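Local structure of heme-binding protein A (Haemophilus parasuis 29755, 3TPA) at residues P281-V286 against Q290-A295; I274-T279 against A377-I382; R370-I375 against A407-W412; P329-N334 against Q474-I479. The protein probably binds glutathione as the extracytoplasmic solute-binding component of a peptide-type ABC uptake system, despite its heme-binding name. The protein carries 1 engineered substitution. All coordinates share one frame; numbering follows the deposited sequence.

Contact 1: P281-V286 against Q290-A295; sequences PELNNV and QALHHA. Unlike the reference sequence in segment 290-295: Gln290 (reference Arg).
Val286 and Gln290 sit one turn apart in helix 286-294, which the type I beta turn Glu282-Asn285 leads into; Leu283 of that turn reaches back to Leu292 in the second half of the helix. Asn285 is the N-cap: its OD1 accepts from the backbone N of Val288, a usual task for asparagine at a helix start. The helical bond between the segments runs from Gln290 N to Val286 O, 2.9 Å long and nearly straight at 167°. The engineered Gln290, where the reference sequence has arginine, can be followed outward from there. Its CB lies 3.5 Å from Val286 O, and CG, anti to the carbonyl carbon (chi1 -64°), comes closer still, 3.1 Å from the same oxygen. Beyond CG the chain is extended and runs alongside Val286, pointing the same way, so that CD passes 3.9 Å from Val286 CG2. At the tip, Gln290 NE2 rests 3.8 Å from Val286 CG2, the valine methyl packing on the amide end of the glutamine. On the buried side, the side chains of Leu283 and Leu292 cross at about a right angle, with Leu283 CD2 3.7 Å from Leu292 CD1.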
loop_
_atom_site.group_PDB
_atom_site.type_symbol
_atom_site.label_atom_id
_atom_site.label_comp_id
_atom_site.label_asym_id
_atom_site.label_seq_id
_atom_site.Cartn_x
_atom_site.Cartn_y
_atom_site.Cartn_z
ATOM N N PRO A 281 25.818 -21.340 -2.128
ATOM C CA PRO A 281 26.060 -22.785 -2.210
ATOM C C PRO A 281 25.068 -23.629 -1.408
ATOM O O PRO A 281 24.431 -24.505 -1.983
ATOM C CB PRO A 281 27.480 -22.928 -1.660
ATOM C CG PRO A 281 28.130 -21.620 -2.024
ATOM C CD PRO A 281 27.054 -20.586 -1.854
ATOM N N GLU A 282 24.927 -23.373 -0.114
ATOM C CA GLU A 282 24.045 -24.197 0.721
ATOM C C GLU A 282 22.572 -23.819 0.545
ATOM O O GLU A 282 21.677 -24.681 0.517
ATOM C CB GLU A 282 24.446 -24.085 2.197
ATOM C CG GLU A 282 25.787 -24.728 2.533
ATOM C CD GLU A 282 26.965 -23.829 2.209
ATOM O OE1 GLU A 282 26.816 -22.595 2.289
ATOM O OE2 GLU A 282 28.050 -24.355 1.881
ATOM N N LEU A 283 22.326 -22.521 0.405
ATOM C CA LEU A 283 20.968 -22.010 0.244
ATOM C C LEU A 283 20.356 -22.351 -1.116
ATOM O O LEU A 283 19.159 -22.165 -1.328
ATOM C CB LEU A 283 20.955 -20.495 0.463
ATOM C CG LEU A 283 21.454 -20.027 1.844
ATOM C CD1 LEU A 283 21.285 -18.524 1.979
ATOM C CD2 LEU A 283 20.713 -20.730 2.968
ATOM N N ASN A 284 21.180 -22.827 -2.047
ATOM C CA ASN A 284 20.674 -23.284 -3.352
ATOM C C ASN A 284 19.912 -24.603 -3.247
ATOM O O ASN A 284 19.219 -25.022 -4.170
ATOM C CB ASN A 284 21.814 -23.434 -4.368
ATOM C CG ASN A 284 21.323 -23.930 -5.712
ATOM O OD1 ASN A 284 21.431 -25.117 -6.023
ATOM N ND2 ASN A 284 20.754 -23.026 -6.509
ATOM N N ASN A 285 20.044 -25.238 -2.094
ATOM C CA ASN A 285 19.497 -26.555 -1.842
ATOM C C ASN A 285 18.131 -26.466 -1.167
ATOM O O ASN A 285 18.002 -25.975 -0.058
ATOM C CB ASN A 285 20.489 -27.324 -0.976
ATOM C CG ASN A 285 20.041 -28.724 -0.676
ATOM O OD1 ASN A 285 18.905 -28.952 -0.279
ATOM N ND2 ASN A 285 20.944 -29.680 -0.854
ATOM N N VAL A 286 17.101 -26.947 -1.841
ATOM C CA VAL A 286 15.734 -26.744 -1.352
ATOM C C VAL A 286 15.511 -27.337 0.042
ATOM O O VAL A 286 14.775 -26.779 0.859
ATOM C CB VAL A 286 14.696 -27.316 -2.343
ATOM C CG1 VAL A 286 14.943 -28.787 -2.555
ATOM C CG2 VAL A 286 13.280 -27.092 -1.833
ATOM N N GLN A 290 14.115 -25.487 3.347
ATOM C CA GLN A 290 13.016 -26.046 4.136
ATOM C C GLN A 290 13.423 -26.241 5.596
ATOM O O GLN A 290 12.635 -25.967 6.505
ATOM C CB GLN A 290 12.539 -27.369 3.529
ATOM C CG GLN A 290 11.945 -27.204 2.136
ATOM C CD GLN A 290 11.666 -28.533 1.459
ATOM O OE1 GLN A 290 12.318 -29.536 1.752
ATOM N NE2 GLN A 290 10.691 -28.546 0.552
ATOM N N ALA A 291 14.662 -26.685 5.816
ATOM C CA ALA A 291 15.198 -26.828 7.173
ATOM C C ALA A 291 15.223 -25.497 7.951
ATOM O O ALA A 291 14.774 -25.422 9.108
ATOM C CB ALA A 291 16.604 -27.462 7.136
ATOM N N LEU A 292 15.760 -24.455 7.330
ATOM C CA LEU A 292 15.806 -23.129 7.957
ATOM C C LEU A 292 14.414 -22.621 8.263
ATOM O O LEU A 292 14.206 -21.883 9.223
ATOM C CB LEU A 292 16.516 -22.144 7.037
ATOM C CG LEU A 292 17.966 -22.535 6.799
ATOM C CD1 LEU A 292 18.639 -21.562 5.869
ATOM C CD2 LEU A 292 18.718 -22.645 8.148
ATOM N N HIS A 293 13.460 -23.025 7.425
ATOM C CA HIS A 293 12.044 -22.646 7.576
ATOM C C HIS A 293 11.481 -23.352 8.816
ATOM O O HIS A 293 10.851 -22.726 9.663
ATOM C CB HIS A 293 11.271 -23.009 6.294
ATOM C CG HIS A 293 9.976 -22.281 6.134
ATOM N ND1 HIS A 293 9.496 -21.865 4.896
ATOM C CD2 HIS A 293 9.059 -21.881 7.044
ATOM C CE1 HIS A 293 8.344 -21.251 5.066
ATOM N NE2 HIS A 293 8.050 -21.246 6.365
ATOM N N HIS A 294 11.744 -24.651 8.938
ATOM C CA HIS A 294 11.352 -25.397 10.138
ATOM C C HIS A 294 11.985 -24.840 11.403
ATOM O O HIS A 294 11.434 -24.998 12.479
ATOM C CB HIS A 294 11.713 -26.893 10.030
ATOM C CG HIS A 294 10.723 -27.704 9.259
ATOM N ND1 HIS A 294 9.443 -27.940 9.710
ATOM C CD2 HIS A 294 10.827 -28.343 8.072
ATOM C CE1 HIS A 294 8.794 -28.678 8.828
ATOM N NE2 HIS A 294 9.615 -28.948 7.832
ATOM N N ALA A 295 13.149 -24.208 11.274
ATOM C CA ALA A 295 13.857 -23.668 12.429
ATOM C C ALA A 295 13.617 -22.174 12.608
ATOM O O ALA A 295 14.422 -21.488 13.219
ATOM C CB ALA A 295 15.346 -23.954 12.327
#

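Contact 2: I274-T279 against A377-I382; sequences IGLNTT and ADWAKI
The backbones of Ile274 and Trp379 stay far apart, their CA atoms 12.6 Å from each other, for here the end of strand 261-276, part of the mixed six-stranded sheet, faces the C-terminal part of helix 368-381, which packs on a face of that sheet across a layer of side chains. Trp379 spans most of that gap alone. Its CB points toward the strand, and with CG anti to the carbonyl carbon (chi1 -75°) the indole reaches inward, six-membered ring first. The far carbon of that ring, Trp379 CH2, meets two aliphatic groups: Ile274 CG2 at 4.2 Å and Leu276 CD2 at 4.3 Å. Both methyls approach the ring obliquely. Ile274 and Leu276 are two residues apart on an extended strand, which puts their side chains on the same side of the sheet, with Gly275, which has no side chain, between them. Branched aliphatic residues suit this place because they offer methyls to the carbon end of the indole without polar atoms to satisfy. Ala407 of the adjoining strand also touches the indole.

The one polar atom of the indole, NE1, donates to the carbonyl O of Leu292, which ties helix 368-381 to the end of helix 286-294. Past the strand, Asn277 OD1 accepts from Thr279 N at 3.0 Å, forming an Asx turn, and also from Thr279 OG1. These two donors come from the same face of the amide plane. Between strand and helix the union is thus wholly apolar, and its stability probably comes from burying hydrocarbon, with the indole N-H bond to Leu292 probably helping to fix how the ring is turned.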
loop_
_atom_site.group_PDB
_atom_site.type_symbol
_atom_site.label_atom_id
_atom_site.label_comp_id
_atom_site.label_asym_id
_atom_site.label_seq_id
_atom_site.Cartn_x
_atom_site.Cartn_y
_atom_site.Cartn_z
ATOM N N ILE A 274 12.129 -13.640 5.967
ATOM C CA ILE A 274 13.564 -13.840 5.893
ATOM C C ILE A 274 13.869 -14.178 4.434
ATOM O O ILE A 274 13.374 -15.167 3.909
ATOM C CB ILE A 274 14.025 -14.987 6.807
ATOM C CG1 ILE A 274 13.666 -14.723 8.273
ATOM C CG2 ILE A 274 15.525 -15.253 6.643
ATOM C CD1 ILE A 274 14.337 -13.455 8.884
ATOM N N GLY A 275 14.674 -13.358 3.770
ATOM C CA GLY A 275 15.030 -13.622 2.386
ATOM C C GLY A 275 16.182 -14.608 2.404
ATOM O O GLY A 275 17.009 -14.557 3.304
ATOM N N LEU A 276 16.218 -15.517 1.432
ATOM C CA LEU A 276 17.332 -16.444 1.286
ATOM C C LEU A 276 17.880 -16.365 -0.129
ATOM O O LEU A 276 17.150 -16.554 -1.108
ATOM C CB LEU A 276 16.874 -17.870 1.585
ATOM C CG LEU A 276 16.282 -18.133 2.971
ATOM C CD1 LEU A 276 15.728 -19.575 3.070
ATOM C CD2 LEU A 276 17.336 -17.885 4.036
ATOM N N ASN A 277 19.172 -16.100 -0.250
ATOM C CA ASN A 277 19.782 -15.994 -1.568
ATOM C C ASN A 277 19.967 -17.377 -2.158
ATOM O O ASN A 277 20.912 -18.075 -1.814
ATOM C CB ASN A 277 21.123 -15.314 -1.442
ATOM C CG ASN A 277 21.777 -15.087 -2.764
ATOM O OD1 ASN A 277 21.412 -15.698 -3.767
ATOM N ND2 ASN A 277 22.760 -14.198 -2.781
ATOM N N THR A 278 19.077 -17.768 -3.062
ATOM C CA THR A 278 19.094 -19.130 -3.585
ATOM C C THR A 278 20.233 -19.436 -4.574
ATOM O O THR A 278 20.251 -20.513 -5.177
ATOM C CB THR A 278 17.759 -19.504 -4.220
ATOM O OG1 THR A 278 17.604 -18.799 -5.449
ATOM C CG2 THR A 278 16.607 -19.127 -3.300
ATOM N N THR A 279 21.180 -18.506 -4.735
ATOM C CA THR A 279 22.359 -18.766 -5.567
ATOM C C THR A 279 23.571 -19.087 -4.709
ATOM O O THR A 279 24.630 -19.412 -5.225
ATOM C CB THR A 279 22.722 -17.585 -6.485
ATOM O OG1 THR A 279 23.098 -16.445 -5.687
ATOM C CG2 THR A 279 21.552 -17.232 -7.397
ATOM N N ALA A 377 19.636 -17.660 17.147
ATOM C CA ALA A 377 19.713 -18.586 18.292
ATOM C C ALA A 377 19.148 -19.963 17.986
ATOM O O ALA A 377 19.703 -20.979 18.418
ATOM C CB ALA A 377 19.007 -17.999 19.528
ATOM N N ASP A 378 18.033 -20.006 17.262
ATOM C CA ASP A 378 17.451 -21.287 16.860
ATOM C C ASP A 378 18.289 -21.944 15.772
ATOM O O ASP A 378 18.574 -23.140 15.830
ATOM C CB ASP A 378 15.996 -21.124 16.411
ATOM C CG ASP A 378 15.057 -20.877 17.580
ATOM O OD1 ASP A 378 15.322 -21.441 18.660
ATOM O OD2 ASP A 378 14.068 -20.123 17.430
ATOM N N TRP A 379 18.698 -21.169 14.777
ATOM C CA TRP A 379 19.530 -21.738 13.728
ATOM C C TRP A 379 20.805 -22.368 14.315
ATOM O O TRP A 379 21.240 -23.428 13.870
ATOM C CB TRP A 379 19.858 -20.702 12.649
ATOM C CG TRP A 379 18.697 -20.381 11.705
ATOM C CD1 TRP A 379 17.401 -20.808 11.805
ATOM C CD2 TRP A 379 18.756 -19.576 10.520
ATOM N NE1 TRP A 379 16.648 -20.298 10.776
ATOM C CE2 TRP A 379 17.455 -19.539 9.970
ATOM C CE3 TRP A 379 19.781 -18.866 9.882
ATOM C CZ2 TRP A 379 17.153 -18.836 8.803
ATOM C CZ3 TRP A 379 19.480 -18.155 8.731
ATOM C CH2 TRP A 379 18.175 -18.152 8.199
ATOM N N ALA A 380 21.392 -21.724 15.319
ATOM C CA ALA A 380 22.612 -22.241 15.955
ATOM C C ALA A 380 22.408 -23.637 16.528
ATOM O O ALA A 380 23.285 -24.500 16.426
ATOM C CB ALA A 380 23.095 -21.294 17.047
ATOM N N LYS A 381 21.239 -23.850 17.126
ATOM C CA LYS A 381 20.891 -25.143 17.704
ATOM C C LYS A 381 20.848 -26.283 16.685
ATOM O O LYS A 381 20.908 -27.444 17.062
ATOM C CB LYS A 381 19.553 -25.070 18.437
ATOM C CG LYS A 381 19.555 -24.176 19.665
ATOM C CD LYS A 381 18.200 -24.240 20.357
ATOM C CE LYS A 381 17.627 -22.856 20.602
ATOM N NZ LYS A 381 16.211 -22.900 21.063
ATOM N N ILE A 382 20.732 -25.973 15.402
ATOM C CA ILE A 382 20.775 -27.042 14.396
ATOM C C ILE A 382 22.078 -27.027 13.609
ATOM O O ILE A 382 22.183 -27.641 12.558
ATOM C CB ILE A 382 19.577 -27.023 13.428
ATOM C CG1 ILE A 382 19.628 -25.791 12.515
ATOM C CG2 ILE A 382 18.270 -27.098 14.196
ATOM C CD1 ILE A 382 18.629 -25.856 11.371
#

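Contact 3: R370-I375 against A407-W412; sequences RTAEII and AGTYGW
Thr409 CG2 is the atom through which strand 407-413 meets helix 368-381. It lies 4.1 Å from Thr371 CG2 and 4.2 Å from Ala372 CB, and the backbone N of Ala372 is at the same distance as that CB. The two threonines slide past each other in opposite directions, methyl beside methyl, so that neither hydroxyl is spent on the other. At Thr409 the methyl is anti to the carbonyl carbon, while OG1 stands between the backbone N and the carbonyl carbon (chi1 55°). Small residues are what this spot needs: the CA atoms of Ala372 and Thr409 are 6.9 Å apart, and alanine lets the helix come that close to the strand.

The helix lies against one face of the mixed six-stranded sheet, in which strand 407-413 has strand 261-276 on one side and parallel strand 351-356 on the other, the alpha/beta layering of a periplasmic-binding-protein lobe. Behind the methyls, each hydroxyl is held by its own surroundings. Thr409 OG1 accepts from the backbone N of Gln358, just past strand 351-356, and Thr371 OG1 bonds to the carbonyl O of Asn367, just before the helix, and to Asn365 ND2. Further out, helix 298-306 packs on the helix through Val305 against Thr371 and Ile301 against Ile375, and Ile355 touches Ala372 and Ile375.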
loop_
_atom_site.group_PDB
_atom_site.type_symbol
_atom_site.label_atom_id
_atom_site.label_comp_id
_atom_site.label_asym_id
_atom_site.label_seq_id
_atom_site.Cartn_x
_atom_site.Cartn_y
_atom_site.Cartn_z
ATOM N N ARG A 370 15.935 -7.675 16.493
ATOM C CA ARG A 370 15.454 -8.739 17.378
ATOM C C ARG A 370 14.976 -9.957 16.597
ATOM O O ARG A 370 15.171 -11.087 17.030
ATOM C CB ARG A 370 14.350 -8.251 18.319
ATOM C CG ARG A 370 13.836 -9.357 19.248
ATOM C CD ARG A 370 14.851 -9.676 20.347
ATOM N NE ARG A 370 14.353 -10.652 21.313
ATOM C CZ ARG A 370 13.443 -10.392 22.250
ATOM N NH1 ARG A 370 12.906 -9.182 22.356
ATOM N NH2 ARG A 370 13.064 -11.348 23.083
ATOM N N THR A 371 14.332 -9.724 15.458
ATOM C CA THR A 371 13.990 -10.798 14.534
ATOM C C THR A 371 15.259 -11.604 14.242
ATOM O O THR A 371 15.308 -12.814 14.435
ATOM C CB THR A 371 13.442 -10.233 13.198
ATOM O OG1 THR A 371 12.306 -9.395 13.443
ATOM C CG2 THR A 371 13.039 -11.368 12.251
ATOM N N ALA A 372 16.304 -10.919 13.799
ATOM C CA ALA A 372 17.549 -11.600 13.452
ATOM C C ALA A 372 18.131 -12.406 14.624
ATOM O O ALA A 372 18.651 -13.507 14.438
ATOM C CB ALA A 372 18.579 -10.593 12.924
ATOM N N GLU A 373 18.064 -11.844 15.828
ATOM C CA GLU A 373 18.659 -12.493 17.002
ATOM C C GLU A 373 17.948 -13.795 17.347
ATOM O O GLU A 373 18.583 -14.798 17.680
ATOM C CB GLU A 373 18.633 -11.547 18.215
ATOM C CG GLU A 373 19.695 -10.478 18.170
ATOM C CD GLU A 373 19.496 -9.404 19.221
ATOM O OE1 GLU A 373 18.495 -9.468 19.969
ATOM O OE2 GLU A 373 20.339 -8.483 19.291
ATOM N N ILE A 374 16.624 -13.774 17.280
ATOM C CA ILE A 374 15.827 -14.959 17.614
ATOM C C ILE A 374 16.151 -16.081 16.643
ATOM O O ILE A 374 16.397 -17.236 17.025
ATOM C CB ILE A 374 14.316 -14.645 17.551
ATOM C CG1 ILE A 374 13.914 -13.764 18.736
ATOM C CG2 ILE A 374 13.478 -15.934 17.536
ATOM C CD1 ILE A 374 12.591 -13.108 18.557
ATOM N N ILE A 375 16.174 -15.731 15.369
ATOM C CA ILE A 375 16.490 -16.702 14.329
ATOM C C ILE A 375 17.910 -17.237 14.483
ATOM O O ILE A 375 18.127 -18.433 14.419
ATOM C CB ILE A 375 16.279 -16.092 12.938
ATOM C CG1 ILE A 375 14.790 -16.104 12.612
ATOM C CG2 ILE A 375 17.024 -16.872 11.892
ATOM C CD1 ILE A 375 14.285 -14.779 12.120
ATOM N N ALA A 407 21.347 -14.680 4.055
ATOM C CA ALA A 407 20.001 -14.533 4.610
ATOM C C ALA A 407 19.801 -13.089 5.060
ATOM O O ALA A 407 20.771 -12.379 5.309
ATOM C CB ALA A 407 19.795 -15.481 5.796
ATOM N N GLY A 408 18.551 -12.656 5.181
ATOM C CA GLY A 408 18.279 -11.317 5.674
ATOM C C GLY A 408 16.839 -11.079 6.076
ATOM O O GLY A 408 15.931 -11.859 5.749
ATOM N N THR A 409 16.640 -9.959 6.767
ATOM C CA THR A 409 15.339 -9.548 7.270
ATOM C C THR A 409 14.796 -8.474 6.350
ATOM O O THR A 409 15.311 -7.355 6.314
ATOM C CB THR A 409 15.435 -8.947 8.686
ATOM O OG1 THR A 409 16.371 -7.869 8.678
ATOM C CG2 THR A 409 15.880 -9.993 9.705
ATOM N N TYR A 410 13.741 -8.814 5.620
ATOM C CA TYR A 410 13.201 -7.927 4.609
ATOM C C TYR A 410 11.693 -7.798 4.777
ATOM O O TYR A 410 11.058 -8.562 5.525
ATOM C CB TYR A 410 13.540 -8.477 3.206
ATOM C CG TYR A 410 15.031 -8.687 2.992
ATOM C CD1 TYR A 410 15.891 -7.599 2.821
ATOM C CD2 TYR A 410 15.583 -9.965 2.988
ATOM C CE1 TYR A 410 17.257 -7.780 2.629
ATOM C CE2 TYR A 410 16.948 -10.160 2.782
ATOM C CZ TYR A 410 17.778 -9.065 2.607
ATOM O OH TYR A 410 19.131 -9.248 2.407
ATOM N N GLY A 411 11.123 -6.826 4.082
ATOM C CA GLY A 411 9.690 -6.630 4.095
ATOM C C GLY A 411 9.217 -6.119 2.749
ATOM O O GLY A 411 9.986 -5.523 1.985
ATOM N N TRP A 412 7.956 -6.376 2.440
ATOM C CA TRP A 412 7.363 -5.842 1.223
ATOM C C TRP A 412 5.974 -5.302 1.527
ATOM O O TRP A 412 5.229 -5.900 2.304
ATOM C CB TRP A 412 7.270 -6.940 0.151
ATOM C CG TRP A 412 6.528 -6.507 -1.086
ATOM C CD1 TRP A 412 5.229 -6.807 -1.419
ATOM C CD2 TRP A 412 7.038 -5.696 -2.145
ATOM N NE1 TRP A 412 4.904 -6.224 -2.617
ATOM C CE2 TRP A 412 5.998 -5.537 -3.089
ATOM C CE3 TRP A 412 8.279 -5.082 -2.391
ATOM C CZ2 TRP A 412 6.156 -4.799 -4.256
ATOM C CZ3 TRP A 412 8.436 -4.348 -3.553
ATOM C CH2 TRP A 412 7.378 -4.212 -4.473
#

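Contact 4: P329-N334 against Q474-I479; sequences PQYEFN and QNSPII
Tyr331 reaches from the loop before helix 335-344 to the point where helix 458-475 ends, and its side chain makes the cross-segment contact almost alone. The closest approach is at the phenol end. Tyr331 OH comes within 3.3 Å of Gln474 O and 3.5 Å of Gln474 C, but its hydrogen bond goes to the neighbouring carbonyl of Gln473, and the phenol oxygen lies near the carbonyls of the last turn. On the buried side Tyr331 CE2 lies 4.1 Å from Ser476 CB, an oblique approach that leaves the serine hydroxyl pointing elsewhere. With OG anti to the backbone N (chi1 -169°), Ser476 bonds to His293 ND1, and the imidazole of His293 also meets the tyrosine ring, their planes at about 45°. Serine fits this buried corner because it is small enough to let the ring in, yet carries a hydroxyl for the histidine. Tyrosine answers both needs here, with hydrocarbon inside and a hydroxyl at the helix end.

The loose side is the solvent-facing one. Gln474 CB points away from the loop, and the residue is modelled in two conformers, consistent with an exposed side chain. Ser476, at phi 43°, is the first residue out of the helix, and the chain then passes through Pro477 into strand 478-491: a tight helix-to-strand connection, in which a residue of positive phi ends the helix and a strand of the six-stranded sheet follows at once.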
loop_
_atom_site.group_PDB
_atom_site.type_symbol
_atom_site.label_atom_id
_atom_site.label_comp_id
_atom_site.label_asym_id
_atom_site.label_seq_id
_atom_site.Cartn_x
_atom_site.Cartn_y
_atom_site.Cartn_z
ATOM N N PRO A 329 0.159 -25.755 2.938
ATOM C CA PRO A 329 0.967 -26.542 3.879
ATOM C C PRO A 329 2.066 -25.686 4.489
ATOM O O PRO A 329 2.639 -24.843 3.803
ATOM C CB PRO A 329 1.566 -27.642 2.991
ATOM C CG PRO A 329 0.646 -27.727 1.806
ATOM C CD PRO A 329 0.194 -26.315 1.573
ATOM N N GLN A 330 2.341 -25.893 5.773
ATOM C CA GLN A 330 3.317 -25.097 6.511
ATOM C C GLN A 330 4.503 -25.949 6.947
ATOM O O GLN A 330 4.379 -27.175 7.150
ATOM C CB GLN A 330 2.675 -24.478 7.760
ATOM C CG GLN A 330 1.541 -23.511 7.454
ATOM C CD GLN A 330 2.009 -22.337 6.620
ATOM O OE1 GLN A 330 2.864 -21.562 7.048
ATOM N NE2 GLN A 330 1.467 -22.211 5.414
ATOM N N TYR A 331 5.656 -25.306 7.091
ATOM C CA TYR A 331 6.807 -25.973 7.681
ATOM C C TYR A 331 6.796 -25.636 9.163
ATOM O O TYR A 331 7.395 -24.653 9.587
ATOM C CB TYR A 331 8.114 -25.515 7.028
ATOM C CG TYR A 331 8.178 -25.752 5.523
ATOM C CD1 TYR A 331 8.542 -26.988 5.000
ATOM C CD2 TYR A 331 7.866 -24.735 4.631
ATOM C CE1 TYR A 331 8.593 -27.195 3.616
ATOM C CE2 TYR A 331 7.926 -24.934 3.282
ATOM C CZ TYR A 331 8.279 -26.162 2.777
ATOM O OH TYR A 331 8.329 -26.314 1.421
ATOM N N GLU A 332 6.096 -26.440 9.953
ATOM C CA GLU A 332 5.936 -26.138 11.372
ATOM C C GLU A 332 7.278 -26.023 12.085
ATOM O O GLU A 332 8.247 -26.654 11.682
ATOM C CB GLU A 332 5.067 -27.201 12.048
ATOM C CG GLU A 332 5.779 -28.524 12.316
ATOM C CD GLU A 332 5.930 -29.404 11.077
ATOM O OE1 GLU A 332 5.398 -29.074 9.985
ATOM O OE2 GLU A 332 6.600 -30.448 11.209
ATOM N N PHE A 333 7.331 -25.219 13.144
ATOM C CA PHE A 333 8.582 -25.021 13.880
ATOM C C PHE A 333 8.937 -26.291 14.662
ATOM O O PHE A 333 8.201 -26.724 15.550
ATOM C CB PHE A 333 8.526 -23.782 14.796
ATOM C CG PHE A 333 9.769 -23.593 15.654
ATOM C CD1 PHE A 333 10.983 -23.239 15.086
ATOM C CD2 PHE A 333 9.717 -23.780 17.036
ATOM C CE1 PHE A 333 12.126 -23.086 15.879
ATOM C CE2 PHE A 333 10.850 -23.617 17.835
ATOM C CZ PHE A 333 12.047 -23.272 17.263
ATOM N N ASN A 334 10.059 -26.891 14.285
ATOM C CA ASN A 334 10.507 -28.158 14.835
ATOM C C ASN A 334 11.990 -28.283 14.562
ATOM O O ASN A 334 12.399 -28.596 13.435
ATOM C CB ASN A 334 9.738 -29.318 14.183
ATOM C CG ASN A 334 10.086 -30.680 14.779
ATOM O OD1 ASN A 334 11.201 -30.922 15.232
ATOM N ND2 ASN A 334 9.122 -31.582 14.761
ATOM N N GLN A 474 6.483 -24.885 -1.822
ATOM C CA GLN A 474 7.250 -26.121 -1.967
ATOM C C GLN A 474 8.755 -25.861 -2.024
ATOM O O GLN A 474 9.557 -26.673 -1.578
ATOM C CB GLN A 474 6.801 -26.865 -3.241
ATOM C CG GLN A 474 5.439 -27.542 -3.108
ATOM C CD GLN A 474 4.850 -28.020 -4.433
ATOM O OE1 GLN A 474 5.206 -27.533 -5.510
ATOM N NE2 GLN A 474 3.927 -28.971 -4.350
ATOM N N ASN A 475 9.132 -24.723 -2.592
ATOM C CA ASN A 475 10.532 -24.377 -2.805
ATOM C C ASN A 475 11.117 -23.450 -1.749
ATOM O O ASN A 475 12.330 -23.273 -1.685
ATOM C CB ASN A 475 10.705 -23.776 -4.201
ATOM C CG ASN A 475 10.562 -24.807 -5.268
ATOM O OD1 ASN A 475 11.468 -25.595 -5.486
ATOM N ND2 ASN A 475 9.403 -24.856 -5.899
ATOM N N SER A 476 10.249 -22.866 -0.924
ATOM C CA SER A 476 10.676 -22.050 0.225
ATOM C C SER A 476 11.838 -21.069 -0.044
ATOM O O SER A 476 12.814 -21.052 0.708
ATOM C CB SER A 476 11.036 -22.956 1.415
ATOM O OG SER A 476 11.210 -22.199 2.614
ATOM N N PRO A 477 11.733 -20.234 -1.098
ATOM C CA PRO A 477 12.855 -19.307 -1.364
ATOM C C PRO A 477 12.993 -18.154 -0.354
ATOM O O PRO A 477 14.082 -17.583 -0.186
ATOM C CB PRO A 477 12.531 -18.756 -2.760
ATOM C CG PRO A 477 11.079 -18.921 -2.919
ATOM C CD PRO A 477 10.705 -20.170 -2.156
ATOM N N ILE A 478 11.881 -17.779 0.265
ATOM C CA ILE A 478 11.898 -16.880 1.410
ATOM C C ILE A 478 11.039 -17.542 2.464
ATOM O O ILE A 478 10.260 -18.443 2.159
ATOM C CB ILE A 478 11.331 -15.471 1.114
ATOM C CG1 ILE A 478 9.826 -15.514 0.816
ATOM C CG2 ILE A 478 12.109 -14.769 -0.044
ATOM C CD1 ILE A 478 9.225 -14.115 0.632
ATOM N N ILE A 479 11.195 -17.106 3.707
ATOM C CA ILE A 479 10.408 -17.628 4.812
ATOM C C ILE A 479 9.504 -16.511 5.308
ATOM O O ILE A 479 9.939 -15.651 6.066
ATOM C CB ILE A 479 11.336 -18.082 5.953
ATOM C CG1 ILE A 479 12.313 -19.159 5.464
ATOM C CG2 ILE A 479 10.534 -18.591 7.149
ATOM C CD1 ILE A 479 13.524 -19.359 6.351
#

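In the fold
From the N terminus, strand 261-276 comes first, and its end opens contact 2, which closes about a hundred residues later on helix 368-381. Contact 1, a short local turn into helix 286-294, lies wholly within that span. Contact 4 opens next, at 329-334, and closes only at 474-479; it therefore crosses contact 2 and encloses contact 3, whose ends are 370-375 and 407-412. Contacts 2 and 3 also cross, joining helix 368-381 to the neighbouring strands 261-276 and 407-413 of one mixed sheet. Contact 4 lies where the chain enters strand 478-491, which flanks strand 261-276 on its other side, while His293 and His294 connect contact 1 to contact 4.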